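Local coordinates for ferripyochelin binding protein (Salmonella enterica subsp. enterica serovar Typhimurium, PDB 3R3R), which binds zinc and belongs to the gamma-class carbonic anhydrase family, although its physiological reaction and any role in ferripyochelin binding remain uncertain, at residues A[168-171]-A[172-175]; A[9-12]-A[13-16]; A[138-141]-A[142-145]. All coordinates share one frame; numbering follows the deposited sequence. Where two conformers were deposited one is given.

Contact 1 (A[168-171]-A[172-175])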
loop_
_atom_site.group_PDB
_atom_site.type_symbol
_atom_site.label_atom_id
_atom_site.label_comp_id
_atom_site.label_asym_id
_atom_site.label_seq_id
_atom_site.Cartn_x
_atom_site.Cartn_y
_atom_site.Cartn_z
ATOM N N ALA A 168 11.029 -0.794 6.439
ATOM C CA ALA A 168 10.721 -1.860 5.498
ATOM C C ALA A 168 11.456 -3.143 5.896
ATOM O O ALA A 168 10.881 -4.252 5.880
ATOM C CB ALA A 168 11.096 -1.448 4.073
ATOM N N ASN A 169 12.733 -3.005 6.251
ATOM C CA ASN A 169 13.538 -4.159 6.664
ATOM C C ASN A 169 12.926 -4.869 7.881
ATOM O O ASN A 169 12.841 -6.105 7.923
ATOM C CB ASN A 169 14.972 -3.744 7.007
ATOM C CG ASN A 169 15.768 -3.241 5.806
ATOM O OD1 ASN A 169 15.351 -3.347 4.652
ATOM N ND2 ASN A 169 16.939 -2.695 6.089
ATOM N N ASN A 170 12.517 -4.083 8.877
ATOM C CA ASN A 170 11.913 -4.636 10.080
ATOM C C ASN A 170 10.667 -5.427 9.726
ATOM O O ASN A 170 10.459 -6.535 10.218
ATOM C CB ASN A 170 11.534 -3.533 11.075
ATOM C CG ASN A 170 12.740 -2.905 11.735
ATOM O OD1 ASN A 170 13.807 -3.512 11.787
ATOM N ND2 ASN A 170 12.573 -1.691 12.262
ATOM N N TYR A 171 9.828 -4.848 8.868
ATOM C CA TYR A 171 8.573 -5.504 8.515
ATOM C C TYR A 171 8.768 -6.773 7.684
ATOM O O TYR A 171 7.978 -7.705 7.796
ATOM C CB TYR A 171 7.567 -4.526 7.872
ATOM C CG TYR A 171 6.548 -4.065 8.897
ATOM C CD1 TYR A 171 5.408 -4.824 9.144
ATOM C CD2 TYR A 171 6.751 -2.919 9.659
ATOM C CE1 TYR A 171 4.486 -4.459 10.109
ATOM C CE2 TYR A 171 5.826 -2.542 10.642
ATOM C CZ TYR A 171 4.698 -3.320 10.850
ATOM O OH TYR A 171 3.750 -2.974 11.791
ATOM N N VAL A 172 9.822 -6.841 6.878
ATOM C CA VAL A 172 10.132 -8.103 6.208
ATOM C C VAL A 172 10.522 -9.161 7.257
ATOM O O VAL A 172 10.048 -10.300 7.223
ATOM C CB VAL A 172 11.262 -7.936 5.165
ATOM C CG1 VAL A 172 11.807 -9.304 4.724
ATOM C CG2 VAL A 172 10.744 -7.141 3.968
ATOM N N LYS A 173 11.366 -8.785 8.214
ATOM C CA LYS A 173 11.744 -9.705 9.283
ATOM C C LYS A 173 10.513 -10.185 10.062
ATOM O O LYS A 173 10.369 -11.384 10.349
ATOM C CB LYS A 173 12.753 -9.048 10.235
ATOM C CG LYS A 173 14.095 -8.688 9.604
ATOM C CD LYS A 173 15.064 -8.162 10.658
ATOM C CE LYS A 173 16.303 -7.560 10.020
ATOM N NZ LYS A 173 15.954 -6.342 9.240
ATOM N N TRP A 174 9.629 -9.255 10.405
ATOM C CA TRP A 174 8.473 -9.606 11.209
ATOM C C TRP A 174 7.509 -10.499 10.440
ATOM O O TRP A 174 7.008 -11.473 10.995
ATOM C CB TRP A 174 7.803 -8.354 11.795
ATOM C CG TRP A 174 8.728 -7.603 12.754
ATOM C CD1 TRP A 174 9.722 -8.144 13.542
ATOM C CD2 TRP A 174 8.781 -6.188 12.972
ATOM N NE1 TRP A 174 10.364 -7.150 14.232
ATOM C CE2 TRP A 174 9.805 -5.942 13.904
ATOM C CE3 TRP A 174 8.052 -5.104 12.477
ATOM C CZ2 TRP A 174 10.103 -4.663 14.363
ATOM C CZ3 TRP A 174 8.365 -3.834 12.925
ATOM C CH2 TRP A 174 9.385 -3.624 13.851
ATOM N N LYS A 175 7.244 -10.206 9.169
ATOM C CA LYS A 175 6.409 -11.144 8.418
ATOM C C LYS A 175 7.077 -12.525 8.316
ATOM O O LYS A 175 6.400 -13.542 8.415
ATOM C CB LYS A 175 5.923 -10.591 7.076
ATOM C CG LYS A 175 6.969 -10.345 6.055
ATOM C CD LYS A 175 7.222 -11.546 5.166
ATOM C CE LYS A 175 8.292 -11.166 4.179
ATOM N NZ LYS A 175 8.878 -12.349 3.512
HETATM O O HOH W 1 14.781 -7.452 6.434
HETATM O O HOH W 2 16.290 -3.942 10.785
#

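Contact 2 (A[9-12]-A[13-16])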
loop_
_atom_site.group_PDB
_atom_site.type_symbol
_atom_site.label_atom_id
_atom_site.label_comp_id
_atom_site.label_asym_id
_atom_site.label_seq_id
_atom_site.Cartn_x
_atom_site.Cartn_y
_atom_site.Cartn_z
ATOM N N ARG A 9 -9.520 -13.909 -3.750
ATOM C CA ARG A 9 -10.820 -14.002 -4.401
ATOM C C ARG A 9 -10.784 -13.495 -5.827
ATOM O O ARG A 9 -10.018 -12.592 -6.156
ATOM C CB ARG A 9 -11.843 -13.164 -3.633
ATOM C CG ARG A 9 -11.992 -13.495 -2.170
ATOM C CD ARG A 9 -13.129 -12.666 -1.651
ATOM N NE ARG A 9 -13.337 -12.796 -0.217
ATOM C CZ ARG A 9 -14.263 -12.096 0.431
ATOM N NH1 ARG A 9 -15.040 -11.271 -0.259
ATOM N NH2 ARG A 9 -14.431 -12.217 1.742
ATOM N N PRO A 10 -11.665 -14.032 -6.669
ATOM C CA PRO A 10 -11.757 -13.588 -8.060
ATOM C C PRO A 10 -12.652 -12.359 -8.249
ATOM O O PRO A 10 -13.553 -12.103 -7.448
ATOM C CB PRO A 10 -12.390 -14.807 -8.756
ATOM C CG PRO A 10 -13.286 -15.368 -7.709
ATOM C CD PRO A 10 -12.511 -15.209 -6.411
ATOM N N TYR A 11 -12.427 -11.630 -9.324
ATOM C CA TYR A 11 -13.401 -10.698 -9.845
ATOM C C TYR A 11 -13.382 -10.925 -11.348
ATOM O O TYR A 11 -12.356 -10.770 -11.956
ATOM C CB TYR A 11 -13.105 -9.241 -9.528
ATOM C CG TYR A 11 -14.109 -8.275 -10.132
ATOM C CD1 TYR A 11 -15.396 -8.185 -9.641
ATOM C CD2 TYR A 11 -13.763 -7.453 -11.178
ATOM C CE1 TYR A 11 -16.297 -7.314 -10.178
ATOM C CE2 TYR A 11 -14.658 -6.581 -11.718
ATOM C CZ TYR A 11 -15.925 -6.509 -11.214
ATOM O OH TYR A 11 -16.824 -5.630 -11.745
ATOM N N LYS A 12 -14.529 -11.262 -11.923
ATOM C CA LYS A 12 -14.549 -11.707 -13.334
ATOM C C LYS A 12 -13.413 -12.726 -13.610
ATOM O O LYS A 12 -13.356 -13.705 -12.920
ATOM C CB LYS A 12 -14.448 -10.467 -14.222
ATOM C CG LYS A 12 -15.640 -9.519 -14.081
ATOM C CD LYS A 12 -15.533 -8.348 -15.038
ATOM C CE LYS A 12 -16.676 -7.362 -14.854
ATOM N NZ LYS A 12 -18.012 -7.970 -15.106
ATOM N N ASN A 13 -12.498 -12.456 -14.526
ATOM C CA ASN A 13 -11.398 -13.365 -14.822
ATOM C C ASN A 13 -10.077 -12.997 -14.152
ATOM O O ASN A 13 -9.030 -13.533 -14.479
ATOM C CB ASN A 13 -11.227 -13.504 -16.338
ATOM C CG ASN A 13 -12.527 -13.865 -17.028
ATOM O OD1 ASN A 13 -13.082 -13.090 -17.777
ATOM N ND2 ASN A 13 -13.029 -15.025 -16.731
ATOM N N LEU A 14 -10.144 -12.058 -13.212
ATOM C CA LEU A 14 -8.962 -11.558 -12.503
ATOM C C LEU A 14 -8.776 -12.314 -11.192
ATOM O O LEU A 14 -9.759 -12.652 -10.521
ATOM C CB LEU A 14 -9.132 -10.064 -12.194
ATOM C CG LEU A 14 -9.475 -9.163 -13.385
ATOM C CD1 LEU A 14 -9.828 -7.756 -12.929
ATOM C CD2 LEU A 14 -8.329 -9.145 -14.404
ATOM N N PHE A 15 -7.524 -12.546 -10.801
ATOM C CA PHE A 15 -7.228 -13.254 -9.563
ATOM C C PHE A 15 -5.854 -12.778 -9.092
ATOM O O PHE A 15 -5.011 -12.413 -9.917
ATOM C CB PHE A 15 -7.268 -14.787 -9.777
ATOM C CG PHE A 15 -7.280 -15.569 -8.494
ATOM C CD1 PHE A 15 -8.460 -15.718 -7.773
ATOM C CD2 PHE A 15 -6.114 -16.127 -7.982
ATOM C CE1 PHE A 15 -8.480 -16.418 -6.564
ATOM C CE2 PHE A 15 -6.133 -16.818 -6.762
ATOM C CZ PHE A 15 -7.311 -16.961 -6.057
ATOM N N PRO A 16 -5.620 -12.768 -7.774
ATOM C CA PRO A 16 -4.331 -12.214 -7.345
ATOM C C PRO A 16 -3.119 -13.010 -7.835
ATOM O O PRO A 16 -3.180 -14.237 -7.964
ATOM C CB PRO A 16 -4.438 -12.241 -5.817
ATOM C CG PRO A 16 -5.926 -12.060 -5.558
ATOM C CD PRO A 16 -6.557 -12.922 -6.646
HETATM O O HOH W 3 -11.026 -15.087 -11.812
#

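Contact 3 (A[138-141]-A[142-145])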
loop_
_atom_site.group_PDB
_atom_site.type_symbol
_atom_site.label_atom_id
_atom_site.label_comp_id
_atom_site.label_asym_id
_atom_site.label_seq_id
_atom_site.Cartn_x
_atom_site.Cartn_y
_atom_site.Cartn_z
ATOM N N ARG A 138 1.167 15.957 -6.066
ATOM C CA ARG A 138 2.498 15.365 -6.164
ATOM C C ARG A 138 3.295 15.728 -4.912
ATOM O O ARG A 138 3.387 16.908 -4.569
ATOM C CB ARG A 138 3.225 15.870 -7.421
ATOM C CG ARG A 138 4.668 15.391 -7.514
ATOM C CD ARG A 138 5.333 15.854 -8.800
ATOM N NE ARG A 138 4.847 15.093 -9.947
ATOM C CZ ARG A 138 5.325 13.910 -10.332
ATOM N NH1 ARG A 138 6.317 13.330 -9.661
ATOM N NH2 ARG A 138 4.799 13.299 -11.385
ATOM N N LEU A 139 3.869 14.725 -4.244
ATOM C CA LEU A 139 4.720 14.947 -3.078
ATOM C C LEU A 139 6.168 14.713 -3.477
ATOM O O LEU A 139 6.557 13.614 -3.867
ATOM C CB LEU A 139 4.355 14.004 -1.934
ATOM C CG LEU A 139 2.911 14.113 -1.438
ATOM C CD1 LEU A 139 2.766 13.506 -0.056
ATOM C CD2 LEU A 139 2.421 15.550 -1.435
ATOM N N GLU A 140 6.954 15.771 -3.372
ATOM C CA GLU A 140 8.351 15.805 -3.768
ATOM C C GLU A 140 9.228 14.900 -2.894
ATOM O O GLU A 140 9.123 14.909 -1.662
ATOM C CB GLU A 140 8.805 17.273 -3.626
ATOM C CG GLU A 140 10.193 17.613 -4.009
ATOM C CD GLU A 140 10.463 19.128 -4.020
ATOM O OE1 GLU A 140 9.706 19.950 -3.434
ATOM O OE2 GLU A 140 11.483 19.490 -4.612
ATOM N N SER A 141 10.149 14.191 -3.541
ATOM C CA SER A 141 11.062 13.276 -2.869
ATOM C C SER A 141 11.894 13.952 -1.777
ATOM O O SER A 141 12.377 15.074 -1.964
ATOM C CB SER A 141 11.988 12.646 -3.913
ATOM O OG SER A 141 12.910 11.788 -3.288
ATOM N N GLY A 142 12.058 13.277 -0.639
ATOM C CA GLY A 142 13.004 13.711 0.374
ATOM C C GLY A 142 12.476 14.632 1.456
ATOM O O GLY A 142 13.263 15.214 2.199
ATOM N N TYR A 143 11.152 14.717 1.564
ATOM C CA TYR A 143 10.494 15.615 2.510
ATOM C C TYR A 143 9.492 14.900 3.406
ATOM O O TYR A 143 9.003 13.799 3.092
ATOM C CB TYR A 143 9.753 16.744 1.779
ATOM C CG TYR A 143 10.679 17.740 1.134
ATOM C CD1 TYR A 143 11.270 17.471 -0.095
ATOM C CD2 TYR A 143 10.986 18.944 1.757
ATOM C CE1 TYR A 143 12.137 18.379 -0.682
ATOM C CE2 TYR A 143 11.844 19.857 1.172
ATOM C CZ TYR A 143 12.416 19.569 -0.039
ATOM O OH TYR A 143 13.263 20.492 -0.608
ATOM N N LEU A 144 9.223 15.555 4.534
ATOM C CA LEU A 144 8.135 15.228 5.440
ATOM C C LEU A 144 6.909 16.051 5.073
ATOM O O LEU A 144 7.004 17.272 4.905
ATOM C CB LEU A 144 8.547 15.574 6.869
ATOM C CG LEU A 144 7.430 15.498 7.915
ATOM C CD1 LEU A 144 6.965 14.056 8.080
ATOM C CD2 LEU A 144 7.891 16.054 9.255
ATOM N N TYR A 145 5.770 15.368 4.959
ATOM C CA TYR A 145 4.485 16.010 4.720
ATOM C C TYR A 145 3.550 15.633 5.837
ATOM O O TYR A 145 3.534 14.480 6.282
ATOM C CB TYR A 145 3.894 15.516 3.398
ATOM C CG TYR A 145 4.801 15.836 2.248
ATOM C CD1 TYR A 145 4.667 17.031 1.552
ATOM C CD2 TYR A 145 5.846 14.981 1.906
ATOM C CE1 TYR A 145 5.518 17.350 0.522
ATOM C CE2 TYR A 145 6.701 15.288 0.877
ATOM C CZ TYR A 145 6.535 16.481 0.185
ATOM O OH TYR A 145 7.385 16.818 -0.838
HETATM O O HOH W 4 14.098 20.258 -3.069
#

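Contact 1 (A[168-171]-A[172-175])
Ala168 meets Val172 through the first of four consecutive i to i+4 backbone hydrogen bonds, from Val172 N to Ala168 O at 3.0 Å, within helix 158-182. One residue on, Asn169 O accepts from Lys173 N and more weakly from Lys173 NZ, at 3.4 Å; a bend at chi4 (66°) turns the ammonium back over the carbonyl. Water 1 donates to the same oxygen and accepts from NZ, while Asn169 OD1 accepts from Gln165 NE2. Asn170 runs alongside Trp174: its CB lies 3.6 Å from the centroid of the indole six-membered ring and 17° off the normal, a CH-pi contact over the face. Water 2 joins Asn170 OD1 to Lys173 NZ. Tyr171 completes the run with an edge-to-face pair in which the Trp174 edge, led by CE3, points at the phenol face; the centroids are 5.1 Å apart and the planes meet at 77°. Trp43 makes a further edge-to-face pair with Tyr171, linking the helix to the beta-helix. In this conformer one weak carbonyl bond and two waters surround Lys173 NZ, consistent with partial stabilisation of its charge; Trp174 N bonds Asn170 O (2.8 Å), while the Asn170, Tyr171 and Trp174 side chains meet through CH and pi surfaces.

Contact 2 (A[9-12]-A[13-16])
Tyr11 and Leu14 are the ends of a type II' beta turn, a local surface contact that reverses the chain between strands 8-9 and 17-18 at the start of the left-handed beta-helix. The two arms, 9-12 and 13-16, run 151° apart in end-to-end direction, as a tight reversal requires. Tyr11 and Leu14 form a single antiparallel hydrogen-bonded pair with reciprocal bonds: Leu14 N reaches Tyr11 O at 2.9 Å, and Tyr11 N reaches Leu14 O at 3.1 Å. The turn type follows from Lys12, whose phi of 45° and psi of -121° are followed by Asn13 with psi near zero, as the third position of this turn expects.

Leu14 O is gripped from several directions. Besides Tyr11 N it takes a CA-H...O contact from Pro10 CA at 3.3 Å and a hydrogen bond from water 3, which also donates to Lys12 O and so bridges the turn to its returning arm.

Side chains add looser apolar contacts. Leu14 CD1 comes to the edge of the phenol ring, 4.3 Å from Tyr11 CD2, and Lys12 CG, in the conformer described, lies over one face of that ring toward the rim. Tyr11 also touches Ile31 and Asp51; its side chain is about 8 Å from that of the zinc ligand His70 and about 12 Å from the zinc ion, outside the coordination shell.

Farther from the turn, Phe15 has CG anti to its backbone N, which carries the ring back toward the opposing arm. Its rim approaches the Arg9-Pro10 peptide, with CD1 3.8 Å from Pro10 N near the ring plane, while Pro16 CD, offset toward the rim over the Phe15 face, also meets Arg9 O at 3.5 Å.

Contact 3 (A[138-141]-A[142-145])
Gly142 follows Ser141 at the third position of a type II beta turn running from Glu140 to Tyr143. Its phi of 92° and psi of 15° suit a residue without a side chain, since a CB would collide with Ser141 O. Next, Tyr143 brings the edge of its ring against the turn, with CD1 3.2 Å from Ser141 O near the ring plane. The Glu140 side chain lies beside this phenol and points the same way, its carboxylate tilted 32° from the ring; CD approaches Tyr143 CE1 at 3.8 Å. Water 4 spans the two ends, donating to Glu140 OE2 and lying 2.6 Å from Tyr143 OH.

Tyr145, in the conformer described, returns to the first arm. It and Leu139 slide past each other in opposite directions, with Leu139 CB over one face of the phenol, offset toward the rim and 4.0 Å from its centroid, a CH-pi contact; Leu139 CD1 approaches the same ring near Tyr145 CG. The hydroxyl donates to Glu140 O at 2.7 Å, in the carbonyl plane and on a lone pair, tying this buried phenol to the turn.

Around this corner of the beta-helix, Leu139 pairs through its backbone with Ile120 and Glu122, and Tyr143 with Met126, one coil earlier. The Tyr143 and Tyr145 side chains both touch Gln152 of strand 151-155, the antiparallel neighbour of strand 143-146 that precedes helix 158-182.

How the contacts relate
From the N terminus, contact 2 comes first and closes a short reversal between strands 8-9 and 17-18, which are outermost in their parallel sheets. The coils then stack until contact 3 turns the chain from strand 138-139 into strand 143-146; its centre lies 34 Å from that of contact 2, on the opposite side of the chain's centre. Strand 151-155 follows, and the chain enters helix 158-182, where contact 1 joins successive turns. The three lie in series, none nesting or crossing. Contact 1 lies about 16 Å from contact 2 and about 15 Å from contact 3, nearest atoms. The helix runs back along the beta-helix, tied to it by Tyr171 against Trp43.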